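Local coordinates for mannuronan C5-epimerase (Pseudomonas syringae pv. tomato, PDB 4NK6), which epimerises beta-D-mannuronate residues of the polysaccharide alginate to alpha-L-guluronate in the periplasm and helps to shield the new polymer on its way to export, at residues 267-272 with 295-300; 351-356 with 376-381. All coordinates share one frame; numbering follows the deposited sequence.

Contact 1: residues 267-272 with 295-300; sequences IVYGID and GIIISR
Ile271 and Ile296 are bridged through their backbones where two successive coils of the right-handed beta-helix lie side by side, the chain turning a corner at Gly270 and Ile271 before it runs on toward the active site. Glycine suits this corner, since a CB on Gly270 would point at Gly295 and run into its O. Two main-chain hydrogen bonds hold the coils together: Ile271 N gives to Gly295 O over 2.9 Å, and Ile297 N gives to Ile271 O over 2.9 Å in a nearly straight bond (171°). A CA-H...O contact accompanies them, Asp272 CA lying 3.3 Å from Ile297 O.

Ile271 and Ile296 occupy matching positions in the two coils and stack in the interior, as aliphatic side chains commonly do in beta-helices. Ile271 CD1 sits 4.3 Å from Ile296 CG1, and both side chains reach Val287 of strand 281-288; branched aliphatic chains suit such a buried, largely apolar interior.

On the other side of the chain, Ile297 meets Tyr269 and Asp272. With its CG1 anti to the backbone N (chi1 171°), CG2 falls between the backbone N and the carbonyl carbon and faces these two residues. There CG2 makes a CH-pi contact, 3.9 Å from the centroid of the Tyr269 ring, while Val268 CG1 covers the opposite face, so the flat ring is clamped between two methyls. Asp272 OD1 rests 3.5 Å from the same Ile297 CG2.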
loop_
_atom_site.group_PDB
_atom_site.type_symbol
_atom_site.label_atom_id
_atom_site.label_comp_id
_atom_site.label_asym_id
_atom_site.label_seq_id
_atom_site.Cartn_x
_atom_site.Cartn_y
_atom_site.Cartn_z
ATOM N N ILE A 267 -2.186 7.567 8.552
ATOM C CA ILE A 267 -3.393 7.644 9.357
ATOM C C ILE A 267 -4.027 6.277 9.626
ATOM O O ILE A 267 -4.119 5.849 10.779
ATOM C CB ILE A 267 -4.447 8.607 8.749
ATOM C CG1 ILE A 267 -3.796 9.928 8.328
ATOM C CG2 ILE A 267 -5.604 8.810 9.727
ATOM C CD1 ILE A 267 -3.011 10.649 9.433
ATOM N N VAL A 268 -4.481 5.597 8.579
ATOM C CA VAL A 268 -5.176 4.332 8.786
ATOM C C VAL A 268 -4.249 3.118 8.677
ATOM O O VAL A 268 -4.177 2.308 9.595
ATOM C CB VAL A 268 -6.395 4.155 7.841
ATOM C CG1 VAL A 268 -7.144 2.868 8.193
ATOM C CG2 VAL A 268 -7.348 5.347 7.955
ATOM N N TYR A 269 -3.567 2.985 7.542
ATOM C CA TYR A 269 -2.657 1.870 7.302
ATOM C C TYR A 269 -1.342 2.407 6.766
ATOM O O TYR A 269 -1.320 3.455 6.116
ATOM C CB TYR A 269 -3.217 0.923 6.234
ATOM C CG TYR A 269 -4.563 0.290 6.539
ATOM C CD1 TYR A 269 -4.765 -0.443 7.701
ATOM C CD2 TYR A 269 -5.619 0.392 5.635
ATOM C CE1 TYR A 269 -5.982 -1.042 7.972
ATOM C CE2 TYR A 269 -6.842 -0.200 5.900
ATOM C CZ TYR A 269 -7.013 -0.920 7.066
ATOM O OH TYR A 269 -8.226 -1.510 7.331
ATOM N N GLY A 270 -0.254 1.679 7.010
ATOM C CA GLY A 270 0.993 1.943 6.308
ATOM C C GLY A 270 0.932 1.395 4.892
ATOM O O GLY A 270 0.874 2.149 3.934
ATOM N N ILE A 271 0.919 0.072 4.772
ATOM C CA ILE A 271 0.914 -0.606 3.481
ATOM C C ILE A 271 -0.286 -1.554 3.448
ATOM O O ILE A 271 -0.382 -2.457 4.278
ATOM C CB ILE A 271 2.219 -1.437 3.292
ATOM C CG1 ILE A 271 3.462 -0.574 3.560
ATOM C CG2 ILE A 271 2.301 -2.022 1.895
ATOM C CD1 ILE A 271 4.795 -1.320 3.359
ATOM N N ASP A 272 -1.195 -1.355 2.492
ATOM C CA ASP A 272 -2.494 -2.044 2.506
ATOM C C ASP A 272 -2.875 -2.656 1.146
ATOM O O ASP A 272 -3.841 -2.218 0.507
ATOM C CB ASP A 272 -3.571 -1.041 2.979
ATOM C CG ASP A 272 -5.003 -1.603 2.928
ATOM O OD1 ASP A 272 -5.227 -2.777 3.291
ATOM O OD2 ASP A 272 -5.906 -0.852 2.501
ATOM N N GLY A 295 0.263 -1.536 10.625
ATOM C CA GLY A 295 1.405 -1.135 9.835
ATOM C C GLY A 295 1.291 -1.718 8.438
ATOM O O GLY A 295 1.269 -0.994 7.444
ATOM N N ILE A 296 1.225 -3.041 8.363
ATOM C CA ILE A 296 1.154 -3.734 7.085
ATOM C C ILE A 296 -0.020 -4.696 7.115
ATOM O O ILE A 296 -0.145 -5.503 8.035
ATOM C CB ILE A 296 2.457 -4.526 6.808
ATOM C CG1 ILE A 296 3.677 -3.592 6.773
ATOM C CG2 ILE A 296 2.343 -5.320 5.518
ATOM C CD1 ILE A 296 4.999 -4.328 6.497
ATOM N N ILE A 297 -0.898 -4.607 6.124
ATOM C CA ILE A 297 -2.026 -5.535 6.053
ATOM C C ILE A 297 -2.311 -5.910 4.604
ATOM O O ILE A 297 -2.443 -5.045 3.753
ATOM C CB ILE A 297 -3.324 -4.976 6.748
ATOM C CG1 ILE A 297 -4.527 -5.886 6.456
ATOM C CG2 ILE A 297 -3.628 -3.533 6.294
ATOM C CD1 ILE A 297 -5.846 -5.528 7.228
ATOM N N ILE A 298 -2.376 -7.203 4.316
ATOM C CA ILE A 298 -2.880 -7.640 3.024
ATOM C C ILE A 298 -4.250 -8.266 3.262
ATOM O O ILE A 298 -4.438 -9.022 4.217
ATOM C CB ILE A 298 -1.918 -8.605 2.312
ATOM C CG1 ILE A 298 -1.809 -9.943 3.057
ATOM C CG2 ILE A 298 -0.527 -7.965 2.176
ATOM C CD1 ILE A 298 -0.824 -10.912 2.403
ATOM N N SER A 299 -5.220 -7.919 2.419
ATOM C CA SER A 299 -6.596 -8.303 2.688
ATOM C C SER A 299 -7.366 -8.673 1.434
ATOM O O SER A 299 -7.313 -7.972 0.417
ATOM C CB SER A 299 -7.325 -7.181 3.436
ATOM O OG SER A 299 -8.677 -7.527 3.660
ATOM N N ARG A 300 -8.080 -9.787 1.537
ATOM C CA ARG A 300 -8.980 -10.298 0.501
ATOM C C ARG A 300 -8.264 -10.935 -0.674
ATOM O O ARG A 300 -8.116 -10.332 -1.744
ATOM C CB ARG A 300 -10.035 -9.277 0.039
ATOM C CG ARG A 300 -11.138 -9.939 -0.806
ATOM C CD ARG A 300 -12.306 -9.013 -1.127
ATOM N NE ARG A 300 -13.129 -8.729 0.043
ATOM C CZ ARG A 300 -13.233 -7.532 0.617
ATOM N NH1 ARG A 300 -12.574 -6.491 0.119
ATOM N NH2 ARG A 300 -14.018 -7.374 1.680
#

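Contact 2: residues 351-356 with 376-381; sequences NNLLWG and KLYENV
Trp355 and Tyr378 stand next to each other on strands 353-355 and 376-378, parallel neighbours in adjacent coils of the beta-helix whose axes come within 4.9 Å at an angle of 10°. The packing is tightest here: Tyr378 CB presses on one face of the indole, 3.3 Å from Trp355 CE3. With CG anti to the backbone N (chi1 -172°), the indole reaches across toward strand 376-378. The planes of its six-membered ring and the Tyr378 ring are nearly parallel (7°), but the rings are slid apart and barely overlap.

On the interior face Leu354 and Leu377 lie side by side, CD2 to CD2 at 3.6 Å, a stacked aliphatic pair of the kind found inside beta-helices. Four main-chain hydrogen bonds join the strands, among them Leu354 N to Lys376 O at 2.8 Å. Leu354 O takes two donors: Tyr378 N, nearly in line with the carbonyl, and Asn380 ND2 at 2.9 Å, which approaches from above the carbonyl plane. An asparagine suits this turn because its amide also accepts, OD1 being bonded to Asn357. Gly356, directly after Trp355, has a positive phi, and a CB there would be crowded by Trp355 CD1; its N bonds to Tyr378 O.

Toward the margins of the outer, aromatic face the packing loosens. Lys376 touches Leu353 CD1 through CB at 3.7 Å, then extends away, and Glu379 CG lies beside the indole, 4.1 Å from Trp355 CZ2.

Beyond the pair, Tyr333 of strand 330-337 meets the indole, strand 414-418 packs against Leu377 and Tyr378, and the N-terminal segment crosses the outer face, where Glu24 bonds Tyr378 OH.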
loop_
_atom_site.group_PDB
_atom_site.type_symbol
_atom_site.label_atom_id
_atom_site.label_comp_id
_atom_site.label_asym_id
_atom_site.label_seq_id
_atom_site.Cartn_x
_atom_site.Cartn_y
_atom_site.Cartn_z
ATOM N N ASN A 351 -2.939 -21.528 5.075
ATOM C CA ASN A 351 -1.894 -21.940 4.141
ATOM C C ASN A 351 -0.833 -20.876 3.905
ATOM O O ASN A 351 -0.464 -20.577 2.763
ATOM C CB ASN A 351 -2.515 -22.408 2.827
ATOM C CG ASN A 351 -3.428 -23.614 3.022
ATOM O OD1 ASN A 351 -2.959 -24.740 3.163
ATOM N ND2 ASN A 351 -4.734 -23.378 3.049
ATOM N N ASN A 352 -0.356 -20.310 5.005
ATOM C CA ASN A 352 0.692 -19.308 4.980
ATOM C C ASN A 352 1.880 -19.790 5.793
ATOM O O ASN A 352 1.719 -20.569 6.743
ATOM C CB ASN A 352 0.171 -17.974 5.539
ATOM C CG ASN A 352 -0.821 -17.294 4.601
ATOM O OD1 ASN A 352 -0.472 -16.929 3.486
ATOM N ND2 ASN A 352 -2.061 -17.116 5.060
ATOM N N LEU A 353 3.066 -19.323 5.419
ATOM C CA LEU A 353 4.288 -19.646 6.140
ATOM C C LEU A 353 4.823 -18.413 6.862
ATOM O O LEU A 353 5.021 -17.363 6.247
ATOM C CB LEU A 353 5.351 -20.195 5.170
ATOM C CG LEU A 353 6.764 -20.410 5.725
ATOM C CD1 LEU A 353 6.784 -21.452 6.853
ATOM C CD2 LEU A 353 7.768 -20.788 4.620
ATOM N N LEU A 354 5.038 -18.540 8.169
ATOM C CA LEU A 354 5.725 -17.521 8.952
ATOM C C LEU A 354 7.076 -18.096 9.367
ATOM O O LEU A 354 7.131 -19.051 10.142
ATOM C CB LEU A 354 4.900 -17.123 10.186
ATOM C CG LEU A 354 3.795 -16.069 10.017
ATOM C CD1 LEU A 354 2.812 -16.421 8.903
ATOM C CD2 LEU A 354 3.049 -15.837 11.326
ATOM N N TRP A 355 8.156 -17.530 8.829
ATOM C CA TRP A 355 9.505 -18.054 9.060
ATOM C C TRP A 355 10.462 -17.029 9.654
ATOM O O TRP A 355 10.756 -16.014 9.023
ATOM C CB TRP A 355 10.125 -18.563 7.755
ATOM C CG TRP A 355 11.425 -19.289 7.979
ATOM C CD1 TRP A 355 12.622 -18.744 8.376
ATOM C CD2 TRP A 355 11.660 -20.697 7.832
ATOM N NE1 TRP A 355 13.577 -19.726 8.485
ATOM C CE2 TRP A 355 13.015 -20.932 8.154
ATOM C CE3 TRP A 355 10.861 -21.779 7.445
ATOM C CZ2 TRP A 355 13.583 -22.209 8.111
ATOM C CZ3 TRP A 355 11.429 -23.045 7.405
ATOM C CH2 TRP A 355 12.773 -23.247 7.736
ATOM N N GLY A 356 10.977 -17.321 10.845
ATOM C CA GLY A 356 12.091 -16.568 11.402
ATOM C C GLY A 356 11.818 -15.110 11.729
ATOM O O GLY A 356 12.726 -14.277 11.701
ATOM N N LYS A 376 2.001 -22.510 9.094
ATOM C CA LYS A 376 3.308 -23.020 9.484
ATOM C C LYS A 376 4.114 -21.936 10.185
ATOM O O LYS A 376 4.346 -20.862 9.632
ATOM C CB LYS A 376 4.051 -23.584 8.270
ATOM C CG LYS A 376 3.318 -24.759 7.634
ATOM C CD LYS A 376 4.030 -25.308 6.404
ATOM C CE LYS A 376 3.276 -26.515 5.836
ATOM N NZ LYS A 376 3.892 -27.020 4.576
ATOM N N LEU A 377 4.512 -22.213 11.421
ATOM C CA LEU A 377 5.285 -21.261 12.208
ATOM C C LEU A 377 6.668 -21.845 12.432
ATOM O O LEU A 377 6.869 -22.673 13.326
ATOM C CB LEU A 377 4.596 -20.973 13.548
ATOM C CG LEU A 377 3.166 -20.404 13.506
ATOM C CD1 LEU A 377 2.653 -20.082 14.900
ATOM C CD2 LEU A 377 3.070 -19.172 12.625
ATOM N N TYR A 378 7.620 -21.438 11.600
ATOM C CA TYR A 378 8.962 -22.008 11.665
ATOM C C TYR A 378 9.987 -20.985 12.153
ATOM O O TYR A 378 10.078 -19.873 11.622
ATOM C CB TYR A 378 9.382 -22.552 10.298
ATOM C CG TYR A 378 8.872 -23.944 9.968
ATOM C CD1 TYR A 378 7.525 -24.177 9.726
ATOM C CD2 TYR A 378 9.751 -25.027 9.881
ATOM C CE1 TYR A 378 7.055 -25.461 9.412
ATOM C CE2 TYR A 378 9.292 -26.308 9.571
ATOM C CZ TYR A 378 7.937 -26.509 9.337
ATOM O OH TYR A 378 7.471 -27.773 9.032
ATOM N N GLU A 379 10.748 -21.374 13.172
ATOM C CA GLU A 379 11.872 -20.590 13.675
ATOM C C GLU A 379 11.505 -19.189 14.156
ATOM O O GLU A 379 12.382 -18.333 14.263
ATOM C CB GLU A 379 13.001 -20.505 12.629
ATOM C CG GLU A 379 13.548 -21.862 12.167
ATOM C CD GLU A 379 14.125 -22.691 13.302
ATOM O OE1 GLU A 379 14.656 -22.103 14.264
ATOM O OE2 GLU A 379 14.045 -23.935 13.236
ATOM N N ASN A 380 10.227 -18.942 14.439
ATOM C CA ASN A 380 9.833 -17.637 14.960
ATOM C C ASN A 380 10.260 -17.424 16.404
ATOM O O ASN A 380 10.275 -18.355 17.213
ATOM C CB ASN A 380 8.328 -17.404 14.831
ATOM C CG ASN A 380 7.875 -17.378 13.392
ATOM O OD1 ASN A 380 8.085 -16.389 12.682
ATOM N ND2 ASN A 380 7.260 -18.467 12.947
ATOM N N VAL A 381 10.615 -16.186 16.715
ATOM C CA VAL A 381 10.916 -15.809 18.080
ATOM C C VAL A 381 9.841 -14.838 18.548
ATOM O O VAL A 381 9.663 -13.775 17.952
ATOM C CB VAL A 381 12.285 -15.134 18.173
ATOM C CG1 VAL A 381 12.491 -14.579 19.560
ATOM C CG2 VAL A 381 13.402 -16.124 17.794
#

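How the contacts relate
Both contacts join adjacent coils of one right-handed beta-helix, contact 1 closing before contact 2 opens along the chain. Their centres are about 20 Å apart and their nearest atoms about 6 Å, so they do not touch. They lie on different faces of the coil. Contact 1 lies beside His274, the inferred proton acceptor, whose side chain is about 3 Å from that of Asp272 at the nearest atoms, whereas contact 2 is on a face crossed by the N-terminal segment and lies away from the annotated site. Contact 1 is also the more central: its centre lies about 6 Å from the centre of the chain, that of contact 2 about 23 Å.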